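PDB 6H21: probable ss-1,3-N-acetylglucosaminyltransferase from Staphylococcus aureus subsp. aureus N315, which is a probable glycosyltransferase of family 2 (clan GT-A) that binds uridine-diphosphate-N-acetylglucosamine and manganese. Local coordinates for residues Phe108-Asp113 and Ser173-Phe178. Numbering follows the deposited sequence.
Sequences FLDSDD and SVLKMF. With MN (manganese (II) ion), chain Y; MN (manganese (II) ion), chain Z; UD1 (uridine-diphosphate-N-acetylglucosamine), chain X.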
ATOM      1  N   PHE C 108       9.809 -43.665   9.322  1.00 35.54           N
ATOM      2  CA  PHE C 108       9.513 -42.971  10.567  1.00 35.36           C
ATOM      3  C   PHE C 108       8.005 -43.037  10.837  1.00 35.20           C
ATOM      4  O   PHE C 108       7.176 -42.625  10.026  1.00 34.81           O
ATOM      5  CB  PHE C 108      10.056 -41.537  10.546  1.00 35.04           C
ATOM      6  CG  PHE C 108      11.554 -41.460  10.392  1.00 35.20           C
ATOM      7  CD1 PHE C 108      12.390 -41.707  11.468  1.00 35.81           C
ATOM      8  CD2 PHE C 108      12.128 -41.181   9.163  1.00 35.14           C
ATOM      9  CE1 PHE C 108      13.771 -41.661  11.321  1.00 36.39           C
ATOM     10  CE2 PHE C 108      13.509 -41.131   9.019  1.00 35.64           C
ATOM     11  CZ  PHE C 108      14.327 -41.361  10.099  1.00 36.18           C
ATOM     12  N   LEU C 109       7.677 -43.562  12.015  1.00 35.61           N
ATOM     13  CA  LEU C 109       6.323 -43.666  12.515  1.00 35.80           C
ATOM     14  C   LEU C 109       6.247 -42.902  13.836  1.00 36.08           C
ATOM     15  O   LEU C 109       7.024 -43.154  14.726  1.00 36.95           O
ATOM     16  CB  LEU C 109       5.981 -45.144  12.708  1.00 36.02           C
ATOM     17  CG  LEU C 109       4.684 -45.440  13.454  1.00 36.30           C
ATOM     18  CD1 LEU C 109       3.465 -44.935  12.685  1.00 36.06           C
ATOM     19  CD2 LEU C 109       4.569 -46.925  13.733  1.00 36.84           C
ATOM     20  N   ASP C 110       5.291 -41.977  13.942  1.00 35.90           N
ATOM     21  CA  ASP C 110       5.028 -41.311  15.214  1.00 36.41           C
ATOM     22  C   ASP C 110       4.172 -42.250  16.077  1.00 37.05           C
ATOM     23  O   ASP C 110       3.362 -43.039  15.548  1.00 36.97           O
ATOM     24  CB  ASP C 110       4.435 -39.916  14.992  1.00 36.13           C
ATOM     25  CG  ASP C 110       5.415 -38.931  14.371  1.00 35.68           C
ATOM     26  OD1 ASP C 110       6.638 -39.233  14.344  1.00 35.71           O
ATOM     27  OD2 ASP C 110       4.957 -37.858  13.931  1.00 35.53           O
ATOM     28  N   SER C 111       4.374 -42.147  17.397  1.00 37.83           N
ATOM     29  CA  SER C 111       3.857 -43.058  18.411  1.00 38.78           C
ATOM     30  C   SER C 111       2.329 -42.977  18.555  1.00 38.76           C
ATOM     31  O   SER C 111       1.738 -43.816  19.223  1.00 39.19           O
ATOM     32  CB  SER C 111       4.516 -42.789  19.739  1.00 39.98           C
ATOM     33  OG  SER C 111       4.339 -41.433  20.105  1.00 40.20           O
ATOM     34  N   ASP C 112       1.698 -41.975  17.945  1.00 38.09           N
ATOM     35  CA  ASP C 112       0.251 -41.805  18.039  1.00 38.67           C
ATOM     36  C   ASP C 112      -0.460 -42.193  16.725  1.00 38.23           C
ATOM     37  O   ASP C 112      -1.681 -42.166  16.673  1.00 38.95           O
ATOM     38  CB  ASP C 112      -0.103 -40.368  18.458  1.00 38.91           C
ATOM     39  CG  ASP C 112       0.443 -39.287  17.538  1.00 38.22           C
ATOM     40  OD1 ASP C 112       1.258 -39.617  16.646  1.00 37.22           O
ATOM     41  OD2 ASP C 112       0.052 -38.106  17.706  1.00 38.32           O
ATOM     42  N   ASP C 113       0.280 -42.546  15.666  1.00 37.43           N
ATOM     43  CA  ASP C 113      -0.325 -42.779  14.308  1.00 37.29           C
ATOM     44  C   ASP C 113      -0.462 -44.292  14.047  1.00 37.53           C
ATOM     45  O   ASP C 113      -0.126 -45.099  14.908  1.00 38.05           O
ATOM     46  CB  ASP C 113       0.492 -42.070  13.221  1.00 36.39           C
ATOM     47  CG  ASP C 113       0.547 -40.549  13.361  1.00 36.03           C
ATOM     48  OD1 ASP C 113      -0.400 -39.975  13.926  1.00 36.53           O
ATOM     49  OD2 ASP C 113       1.562 -39.958  12.909  1.00 35.25           O
ATOM     50  N   SER C 173       6.800 -33.886   5.740  1.00 32.11           N
ATOM     51  CA  SER C 173       6.955 -34.722   6.954  1.00 32.24           C
ATOM     52  C   SER C 173       7.940 -35.853   6.637  1.00 32.38           C
ATOM     53  O   SER C 173       8.134 -36.206   5.477  1.00 32.44           O
ATOM     54  CB  SER C 173       5.643 -35.285   7.453  1.00 32.62           C
ATOM     55  OG  SER C 173       5.287 -36.467   6.749  1.00 32.67           O
ATOM     56  N   VAL C 174       8.519 -36.444   7.679  1.00 32.48           N
ATOM     57  CA  VAL C 174       9.395 -37.586   7.521  1.00 32.74           C
ATOM     58  C   VAL C 174       8.610 -38.903   7.625  1.00 32.88           C
ATOM     59  O   VAL C 174       9.239 -39.979   7.739  1.00 33.25           O
ATOM     60  CB  VAL C 174      10.540 -37.538   8.545  1.00 33.03           C
ATOM     61  CG1 VAL C 174      11.353 -36.266   8.373  1.00 32.91           C
ATOM     62  CG2 VAL C 174      10.024 -37.684   9.966  1.00 33.28           C
ATOM     63  N   LEU C 175       7.269 -38.843   7.536  1.00 32.66           N
ATOM     64  CA  LEU C 175       6.435 -40.042   7.704  1.00 32.98           C
ATOM     65  C   LEU C 175       6.304 -40.779   6.356  1.00 33.21           C
ATOM     66  O   LEU C 175       5.246 -40.830   5.716  1.00 33.33           O
ATOM     67  CB  LEU C 175       5.098 -39.628   8.316  1.00 32.95           C
ATOM     68  CG  LEU C 175       5.230 -38.752   9.562  1.00 32.76           C
ATOM     69  CD1 LEU C 175       3.872 -38.302  10.050  1.00 33.02           C
ATOM     70  CD2 LEU C 175       5.991 -39.474  10.677  1.00 33.00           C
ATOM     71  N   LYS C 176       7.433 -41.373   5.967  1.00 33.39           N
ATOM     72  CA  LYS C 176       7.737 -41.818   4.615  1.00 33.78           C
ATOM     73  C   LYS C 176       8.806 -42.914   4.692  1.00 34.30           C
ATOM     74  O   LYS C 176       9.421 -43.115   5.742  1.00 34.26           O
ATOM     75  CB  LYS C 176       8.285 -40.642   3.797  1.00 33.53           C
ATOM     76  CG  LYS C 176       7.311 -39.492   3.559  1.00 33.25           C
ATOM     77  CD  LYS C 176       7.950 -38.299   2.898  1.00 32.95           C
ATOM     78  CE  LYS C 176       6.953 -37.251   2.447  1.00 32.85           C
ATOM     79  NZ  LYS C 176       6.157 -36.685   3.568  1.00 32.55           N
ATOM     80  N   MET C 177       9.070 -43.574   3.563  1.00 34.94           N
ATOM     81  CA  MET C 177      10.092 -44.627   3.500  1.00 35.61           C
ATOM     82  C   MET C 177      11.331 -44.080   2.770  1.00 35.95           C
ATOM     83  O   MET C 177      11.272 -43.731   1.619  1.00 36.01           O
ATOM     84  CB  MET C 177       9.535 -45.874   2.803  1.00 36.19           C
ATOM     85  CG  MET C 177      10.506 -47.034   2.762  1.00 36.92           C
ATOM     86  SD  MET C 177       9.762 -48.574   2.168  1.00 37.66           S
ATOM     87  CE  MET C 177       8.598 -48.914   3.488  1.00 37.22           C
ATOM     88  N   PHE C 178      12.458 -44.018   3.490  1.00 36.32           N
ATOM     89  CA  PHE C 178      13.719 -43.433   3.052  1.00 36.92           C
ATOM     90  C   PHE C 178      14.804 -44.517   2.905  1.00 38.15           C
ATOM     91  O   PHE C 178      15.004 -45.283   3.798  1.00 38.37           O
ATOM     92  CB  PHE C 178      14.241 -42.451   4.105  1.00 36.43           C
ATOM     93  CG  PHE C 178      13.448 -41.190   4.337  1.00 35.55           C
ATOM     94  CD1 PHE C 178      12.395 -41.162   5.241  1.00 35.07           C
ATOM     95  CD2 PHE C 178      13.808 -40.008   3.717  1.00 35.35           C
ATOM     96  CE1 PHE C 178      11.704 -39.989   5.490  1.00 34.46           C
ATOM     97  CE2 PHE C 178      13.108 -38.838   3.966  1.00 34.72           C
ATOM     98  CZ  PHE C 178      12.060 -38.830   4.852  1.00 34.23           C
TER
HETATM   99 MN    MN Y 404       1.296 -37.411  15.992  1.00 35.78          MN
HETATM  100 MN    MN Z 405      -0.957 -36.645  19.322  1.00 74.91          MN
HETATM  101  C1' UD1 X 403       3.781 -33.063  14.419  1.00 45.54           C
HETATM  102  C2' UD1 X 403       3.735 -33.122  12.889  1.00 45.67           C
HETATM  103  C3' UD1 X 403       4.358 -34.429  12.401  1.00 44.33           C
HETATM  104  C4' UD1 X 403       5.765 -34.571  12.976  1.00 39.81           C
HETATM  105  C5' UD1 X 403       5.791 -34.352  14.491  1.00 43.80           C
HETATM  106  C6' UD1 X 403       7.216 -34.367  15.054  1.00 43.25           C
HETATM  107  C7' UD1 X 403       1.862 -31.935  11.807  1.00 54.51           C
HETATM  108  C8' UD1 X 403       0.424 -32.035  11.373  1.00 53.03           C
HETATM  109  N2' UD1 X 403       2.361 -33.013  12.416  1.00 48.62           N
HETATM  110  O1' UD1 X 403       3.028 -34.175  14.915  1.00 41.17           O
HETATM  111  O3' UD1 X 403       4.393 -34.450  10.966  1.00 41.42           O
HETATM  112  O4' UD1 X 403       6.249 -35.882  12.681  1.00 37.83           O
HETATM  113  O5' UD1 X 403       5.138 -33.120  14.862  1.00 39.30           O
HETATM  114  O6' UD1 X 403       8.076 -33.457  14.374  1.00 49.02           O
HETATM  115  O7' UD1 X 403       2.528 -30.934  11.604  1.00 52.28           O
HETATM  116  N1  UD1 X 403       8.244 -37.200  21.029  1.00 43.21           N
HETATM  117  C2  UD1 X 403       9.544 -37.407  21.524  1.00 36.81           C
HETATM  118  N3  UD1 X 403      10.017 -36.699  22.542  1.00 46.02           N
HETATM  119  C4  UD1 X 403       9.271 -35.773  23.133  1.00 43.77           C
HETATM  120  C5  UD1 X 403       7.974 -35.533  22.676  1.00 43.07           C
HETATM  121  C6  UD1 X 403       7.464 -36.260  21.597  1.00 39.57           C
HETATM  122  O2  UD1 X 403      10.291 -38.254  21.015  1.00 37.96           O
HETATM  123  O4  UD1 X 403       9.769 -35.151  24.097  1.00 40.89           O
HETATM  124  C1B UD1 X 403       7.817 -38.017  19.893  1.00 36.80           C
HETATM  125  C2B UD1 X 403       6.410 -38.574  20.017  1.00 37.68           C
HETATM  126  O2' UD1 X 403       6.385 -39.714  20.868  1.00 37.46           O
HETATM  127  C3B UD1 X 403       6.081 -38.882  18.566  1.00 38.10           C
HETATM  128  C4B UD1 X 403       6.861 -37.826  17.785  1.00 39.43           C
HETATM  129  O4B UD1 X 403       7.826 -37.258  18.685  1.00 38.10           O
HETATM  130  O3B UD1 X 403       6.544 -40.191  18.208  1.00 35.30           O
HETATM  131  C5B UD1 X 403       5.976 -36.706  17.267  1.00 41.26           C
HETATM  132  O5B UD1 X 403       5.107 -36.294  18.313  1.00 40.23           O
HETATM  133  PA  UD1 X 403       3.538 -36.085  18.082  1.00 37.58           P
HETATM  134  O1A UD1 X 403       2.988 -35.683  19.412  1.00 41.65           O
HETATM  135  O2A UD1 X 403       2.912 -37.217  17.272  1.00 34.83           O
HETATM  136  O3A UD1 X 403       3.588 -34.791  17.168  1.00 38.44           O
HETATM  137  PB  UD1 X 403       2.340 -34.228  16.349  1.00 37.33           P
HETATM  138  O1B UD1 X 403       2.067 -32.840  16.840  1.00 40.70           O
HETATM  139  O2B UD1 X 403       1.186 -35.217  16.283  1.00 35.20           O
HETATM  140  O   HOH W   1       2.368 -37.556  14.014  1.00 32.76           O
HETATM  141  O   HOH W   2      -0.505 -37.553  14.796  1.00 33.45           O
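Where strand 105-108 runs out into the loop carrying Asp110 and Asp112, which fits the DxD motif of GT-A glycosyltransferases, Phe108 and Asp110 lie against Leu175, beside the antiparallel strand 177-179. Leu175 reaches in with its CD2 methyl, 3.4 Å from Phe108 O and 3.7 Å from Asp110 OD1, while CD1 turns to Asp113 OD2 and to O3' of uridine-diphosphate-N-acetylglucosamine; a branched apolar side chain suits this place, its two methyls touching Phe108 O and both carboxylates without hydrogen-bonding to them. Leu175 CA also makes a CA-H...O contact of 3.6 Å with Phe108 O, a buried oxygen with no hydrogen-bond partner in the model. With CG anti to its carbonyl carbon (chi1 -61°), Phe108 brings its ring edge to Val174 O and Phe178 CE1, the two ring planes inclined at 68°. In the site beyond, Asp112 chelates one manganese through both carboxylate oxygens and reaches a second through OD2. Asp110 acts at second hand: its OD2 accepts from O4' of the same ligand at 2.7 Å and from a metal-bound water, which also donates to Asp113 OD2, a partner of Tyr222, while Arg94 pairs with Asp110 OD1. Apolar carbon thus lies against the protein side of a carboxylate cluster whose negative charge the manganese ions and Arg94 probably offset.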